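PDB 3G8R: probable spore coat polysaccharide biosynthesis protein E, which probably acts as an N-acylneuraminate-9-phosphate synthase of the NeuB family and binds zinc, this chain carrying the NeuB barrel and the SAF domain. Local coordinates for residues A[87-99]-A[110-122]. Numbering follows the deposited sequence.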
loop_
_atom_site.group_PDB
_atom_site.type_symbol
_atom_site.label_atom_id
_atom_site.label_comp_id
_atom_site.label_asym_id
_atom_site.label_seq_id
_atom_site.Cartn_x
_atom_site.Cartn_y
_atom_site.Cartn_z
HETATM N N MSE A 87 -2.484 5.346 32.446
HETATM C CA MSE A 87 -2.838 5.460 31.031
HETATM C C MSE A 87 -3.372 6.857 30.740
HETATM O O MSE A 87 -2.800 7.596 29.947
HETATM C CB MSE A 87 -3.895 4.433 30.629
HETATM C CG MSE A 87 -3.318 3.100 30.321
HETATM SE SE MSE A 87 -4.450 1.691 30.164
HETATM C CE MSE A 87 -3.127 0.526 30.272
ATOM N N LYS A 88 -4.459 7.218 31.417
ATOM C CA LYS A 88 -5.127 8.492 31.189
ATOM C C LYS A 88 -4.271 9.656 31.627
ATOM O O LYS A 88 -4.199 10.665 30.931
ATOM C CB LYS A 88 -6.485 8.510 31.879
ATOM C CG LYS A 88 -7.457 7.467 31.322
ATOM C CD LYS A 88 -8.623 7.233 32.261
ATOM C CE LYS A 88 -9.926 7.051 31.481
ATOM N NZ LYS A 88 -11.129 7.261 32.341
ATOM N N ALA A 89 -3.598 9.499 32.763
ATOM C CA ALA A 89 -2.645 10.500 33.223
ATOM C C ALA A 89 -1.679 10.963 32.132
ATOM O O ALA A 89 -1.377 12.149 32.042
ATOM C CB ALA A 89 -1.881 9.979 34.384
ATOM N N ASN A 90 -1.218 10.034 31.290
ATOM C CA ASN A 90 -0.235 10.334 30.246
ATOM C C ASN A 90 -0.886 10.757 28.923
ATOM O O ASN A 90 -0.207 11.160 27.977
ATOM C CB ASN A 90 0.694 9.137 30.009
ATOM C CG ASN A 90 1.538 8.786 31.226
ATOM O OD1 ASN A 90 2.729 9.063 31.261
ATOM N ND2 ASN A 90 0.927 8.153 32.214
ATOM N N GLY A 91 -2.205 10.660 28.841
ATOM C CA GLY A 91 -2.892 11.145 27.659
ATOM C C GLY A 91 -3.208 10.023 26.703
ATOM O O GLY A 91 -3.372 10.245 25.499
ATOM N N PHE A 92 -3.325 8.818 27.225
ATOM C CA PHE A 92 -3.693 7.716 26.371
ATOM C C PHE A 92 -5.164 7.486 26.450
ATOM O O PHE A 92 -5.724 7.499 27.536
ATOM C CB PHE A 92 -2.972 6.457 26.814
ATOM C CG PHE A 92 -1.500 6.490 26.547
ATOM C CD1 PHE A 92 -1.025 6.508 25.242
ATOM C CD2 PHE A 92 -0.593 6.491 27.593
ATOM C CE1 PHE A 92 0.324 6.518 24.983
ATOM C CE2 PHE A 92 0.773 6.509 27.340
ATOM C CZ PHE A 92 1.236 6.532 26.046
ATOM N N LYS A 93 -5.807 7.291 25.317
ATOM C CA LYS A 93 -7.079 6.575 25.323
ATOM C C LYS A 93 -6.915 5.238 26.091
ATOM O O LYS A 93 -6.014 4.451 25.791
ATOM C CB LYS A 93 -7.571 6.308 23.887
ATOM C CG LYS A 93 -8.752 7.169 23.450
ATOM C CD LYS A 93 -8.589 7.710 22.029
ATOM C CE LYS A 93 -8.045 9.169 22.017
ATOM N NZ LYS A 93 -8.287 9.906 20.704
ATOM N N ALA A 94 -7.753 5.027 27.112
ATOM C CA ALA A 94 -7.823 3.772 27.831
ATOM C C ALA A 94 -8.662 2.806 27.026
ATOM O O ALA A 94 -9.855 3.026 26.803
ATOM C CB ALA A 94 -8.450 3.990 29.155
ATOM N N ILE A 95 -8.040 1.726 26.591
ATOM C CA ILE A 95 -8.702 0.747 25.766
ATOM C C ILE A 95 -8.559 -0.604 26.430
ATOM O O ILE A 95 -7.514 -0.888 27.006
ATOM C CB ILE A 95 -8.031 0.693 24.435
ATOM C CG1 ILE A 95 -8.303 1.989 23.705
ATOM C CG2 ILE A 95 -8.556 -0.449 23.650
ATOM C CD1 ILE A 95 -7.305 2.270 22.626
ATOM N N CYS A 96 -9.602 -1.434 26.356
ATOM C CA CYS A 96 -9.560 -2.753 27.002
ATOM C C CYS A 96 -10.299 -3.910 26.285
ATOM O O CYS A 96 -11.351 -3.722 25.662
ATOM C CB CYS A 96 -10.035 -2.661 28.449
ATOM S SG CYS A 96 -9.848 -4.254 29.282
ATOM N N THR A 97 -9.728 -5.103 26.392
ATOM C CA THR A 97 -10.329 -6.313 25.844
ATOM C C THR A 97 -10.868 -7.198 26.962
ATOM O O THR A 97 -10.092 -7.826 27.713
ATOM C CB THR A 97 -9.310 -7.125 25.067
ATOM O OG1 THR A 97 -8.645 -6.268 24.154
ATOM C CG2 THR A 97 -9.960 -8.267 24.315
ATOM N N PRO A 98 -12.198 -7.273 27.058
ATOM C CA PRO A 98 -12.855 -8.158 27.988
ATOM C C PRO A 98 -12.942 -9.541 27.373
ATOM O O PRO A 98 -13.039 -9.676 26.162
ATOM C CB PRO A 98 -14.251 -7.587 28.023
ATOM C CG PRO A 98 -14.479 -7.221 26.590
ATOM C CD PRO A 98 -13.152 -6.687 26.104
ATOM N N PHE A 99 -12.950 -10.580 28.183
ATOM C CA PHE A 99 -13.189 -11.903 27.616
ATOM C C PHE A 99 -14.423 -12.512 28.233
ATOM O O PHE A 99 -14.944 -13.494 27.700
ATOM C CB PHE A 99 -11.969 -12.805 27.795
ATOM C CG PHE A 99 -10.764 -12.324 27.056
ATOM C CD1 PHE A 99 -10.398 -12.914 25.856
ATOM C CD2 PHE A 99 -10.010 -11.266 27.548
ATOM C CE1 PHE A 99 -9.287 -12.458 25.147
ATOM C CE2 PHE A 99 -8.913 -10.804 26.864
ATOM C CZ PHE A 99 -8.545 -11.394 25.652
ATOM N N HIS A 110 -14.517 1.157 35.363
ATOM C CA HIS A 110 -13.221 1.764 35.265
ATOM C C HIS A 110 -13.238 2.978 34.367
ATOM O O HIS A 110 -12.265 3.718 34.298
ATOM C CB HIS A 110 -12.243 0.732 34.787
ATOM C CG HIS A 110 -11.885 -0.271 35.833
ATOM N ND1 HIS A 110 -10.887 -1.208 35.658
ATOM C CD2 HIS A 110 -12.371 -0.467 37.083
ATOM C CE1 HIS A 110 -10.790 -1.951 36.747
ATOM N NE2 HIS A 110 -11.671 -1.515 37.631
ATOM N N GLY A 111 -14.361 3.219 33.709
ATOM C CA GLY A 111 -14.457 4.349 32.768
ATOM C C GLY A 111 -13.460 4.238 31.618
ATOM O O GLY A 111 -12.860 5.228 31.184
ATOM N N ILE A 112 -13.280 3.010 31.139
ATOM C CA ILE A 112 -12.516 2.747 29.936
ATOM C C ILE A 112 -13.319 3.281 28.754
ATOM O O ILE A 112 -14.526 3.147 28.746
ATOM C CB ILE A 112 -12.220 1.241 29.804
ATOM C CG1 ILE A 112 -11.033 0.878 30.704
ATOM C CG2 ILE A 112 -11.934 0.861 28.351
ATOM C CD1 ILE A 112 -11.211 -0.382 31.470
ATOM N N GLU A 113 -12.643 3.893 27.781
ATOM C CA GLU A 113 -13.281 4.581 26.653
ATOM C C GLU A 113 -13.676 3.671 25.503
ATOM O O GLU A 113 -14.654 3.976 24.814
ATOM C CB GLU A 113 -12.376 5.682 26.105
ATOM C CG GLU A 113 -11.969 6.737 27.136
ATOM C CD GLU A 113 -10.798 7.601 26.672
ATOM O OE1 GLU A 113 -10.945 8.310 25.636
ATOM O OE2 GLU A 113 -9.732 7.558 27.344
ATOM N N ILE A 114 -12.928 2.583 25.291
ATOM C CA ILE A 114 -13.103 1.685 24.121
ATOM C C ILE A 114 -12.993 0.144 24.402
ATOM O O ILE A 114 -12.259 -0.301 25.307
ATOM C CB ILE A 114 -12.093 2.081 23.013
ATOM C CG1 ILE A 114 -12.340 3.518 22.526
ATOM C CG2 ILE A 114 -12.102 1.069 21.849
ATOM C CD1 ILE A 114 -11.263 4.098 21.568
ATOM N N ILE A 115 -13.715 -0.652 23.616
ATOM C CA ILE A 115 -13.708 -2.106 23.756
ATOM C C ILE A 115 -13.006 -2.816 22.603
ATOM O O ILE A 115 -13.471 -2.753 21.476
ATOM C CB ILE A 115 -15.156 -2.675 23.899
ATOM C CG1 ILE A 115 -15.760 -2.239 25.234
ATOM C CG2 ILE A 115 -15.174 -4.217 23.797
ATOM C CD1 ILE A 115 -17.282 -2.259 25.285
ATOM N N LYS A 116 -11.894 -3.496 22.857
ATOM C CA LYS A 116 -11.385 -4.374 21.800
ATOM C C LYS A 116 -12.037 -5.722 21.937
ATOM O O LYS A 116 -12.179 -6.231 23.040
ATOM C CB LYS A 116 -9.873 -4.546 21.811
ATOM C CG LYS A 116 -9.264 -4.348 20.432
ATOM C CD LYS A 116 -9.117 -5.612 19.577
ATOM C CE LYS A 116 -7.802 -6.334 19.906
ATOM N NZ LYS A 116 -7.181 -7.027 18.709
ATOM N N ILE A 117 -12.462 -6.290 20.827
ATOM C CA ILE A 117 -12.791 -7.691 20.798
ATOM C C ILE A 117 -11.602 -8.500 20.259
ATOM O O ILE A 117 -11.150 -8.272 19.134
ATOM C CB ILE A 117 -13.994 -7.910 19.890
ATOM C CG1 ILE A 117 -15.192 -7.160 20.451
ATOM C CG2 ILE A 117 -14.291 -9.419 19.680
ATOM C CD1 ILE A 117 -16.461 -7.334 19.618
ATOM N N ALA A 118 -11.097 -9.447 21.027
ATOM C CA ALA A 118 -10.055 -10.326 20.513
ATOM C C ALA A 118 -10.585 -11.263 19.423
ATOM O O ALA A 118 -11.778 -11.554 19.351
ATOM C CB ALA A 118 -9.456 -11.135 21.638
ATOM N N SER A 119 -9.688 -11.763 18.591
ATOM C CA SER A 119 -10.082 -12.612 17.481
ATOM C C SER A 119 -10.707 -13.893 17.965
ATOM O O SER A 119 -11.499 -14.494 17.250
ATOM C CB SER A 119 -8.869 -12.955 16.610
ATOM O OG SER A 119 -7.777 -12.121 16.942
ATOM N N CYS A 120 -10.321 -14.327 19.165
ATOM C CA CYS A 120 -10.799 -15.596 19.744
ATOM C C CYS A 120 -12.236 -15.454 20.205
ATOM O O CYS A 120 -13.046 -16.398 20.085
ATOM C CB CYS A 120 -9.910 -16.042 20.904
ATOM S SG CYS A 120 -9.722 -14.805 22.205
ATOM N N SER A 121 -12.557 -14.263 20.712
ATOM C CA SER A 121 -13.901 -13.962 21.152
ATOM C C SER A 121 -14.702 -13.383 20.014
ATOM O O SER A 121 -15.844 -12.968 20.227
ATOM C CB SER A 121 -13.880 -12.930 22.266
ATOM O OG SER A 121 -12.674 -12.982 22.996
ATOM N N PHE A 122 -14.127 -13.306 18.815
ATOM C CA PHE A 122 -14.853 -12.649 17.745
ATOM C C PHE A 122 -16.248 -13.241 17.604
ATOM O O PHE A 122 -17.192 -12.500 17.477
ATOM C CB PHE A 122 -14.112 -12.631 16.397
ATOM C CG PHE A 122 -14.748 -11.703 15.363
ATOM C CD1 PHE A 122 -15.371 -12.216 14.215
ATOM C CD2 PHE A 122 -14.745 -10.312 15.546
ATOM C CE1 PHE A 122 -15.985 -11.365 13.257
ATOM C CE2 PHE A 122 -15.345 -9.462 14.595
ATOM C CZ PHE A 122 -15.969 -10.003 13.448
#
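Cys96 sits at the centre of the pairing between strands 93-98 and 114-117: its N donates to Ile114 O at 3.1 Å in a nearly straight bond (164°), and its O accepts from Lys116 N at 2.9 Å. The two parallel strands are inclined to each other by 38°. Mostly buried side chains pack on both faces of the pair. Ile95 and Ile114 lie side by side, CG1 of the former 3.9 Å from CB of the latter, whereas Cys96 CB rests against the CG2 and CD1 methyls of Ile112. Further along, Thr97 and Lys116 run alongside each other; the hydroxyl of Thr97 bonds to Lys44, and Lys116 NZ is held by Ser141 and a salt bridge to Glu223. Cys120 SG meets the edge of the Phe99 ring in its plane, 3.8 Å from CE1.

The end where the strands begin is more open to solvent, with Lys88 exposed and Lys93 and Glu113 partly so. Glu113, its CG anti to the carbonyl carbon (chi1 -57°), reaches back so that OE2 accepts from Ala94 N at 3.2 Å, from above the carboxylate plane, while Glu113 N bonds to Ala94 O. Lys88 donates through NZ to Gly111 O, in the Schellman motif that follows helix 101-109. This is a beta-alpha-beta unit of a TIM barrel, strands three and four side by side, with the Lys116 side chain about 6 Å from the zinc ion bound by His202 and His225.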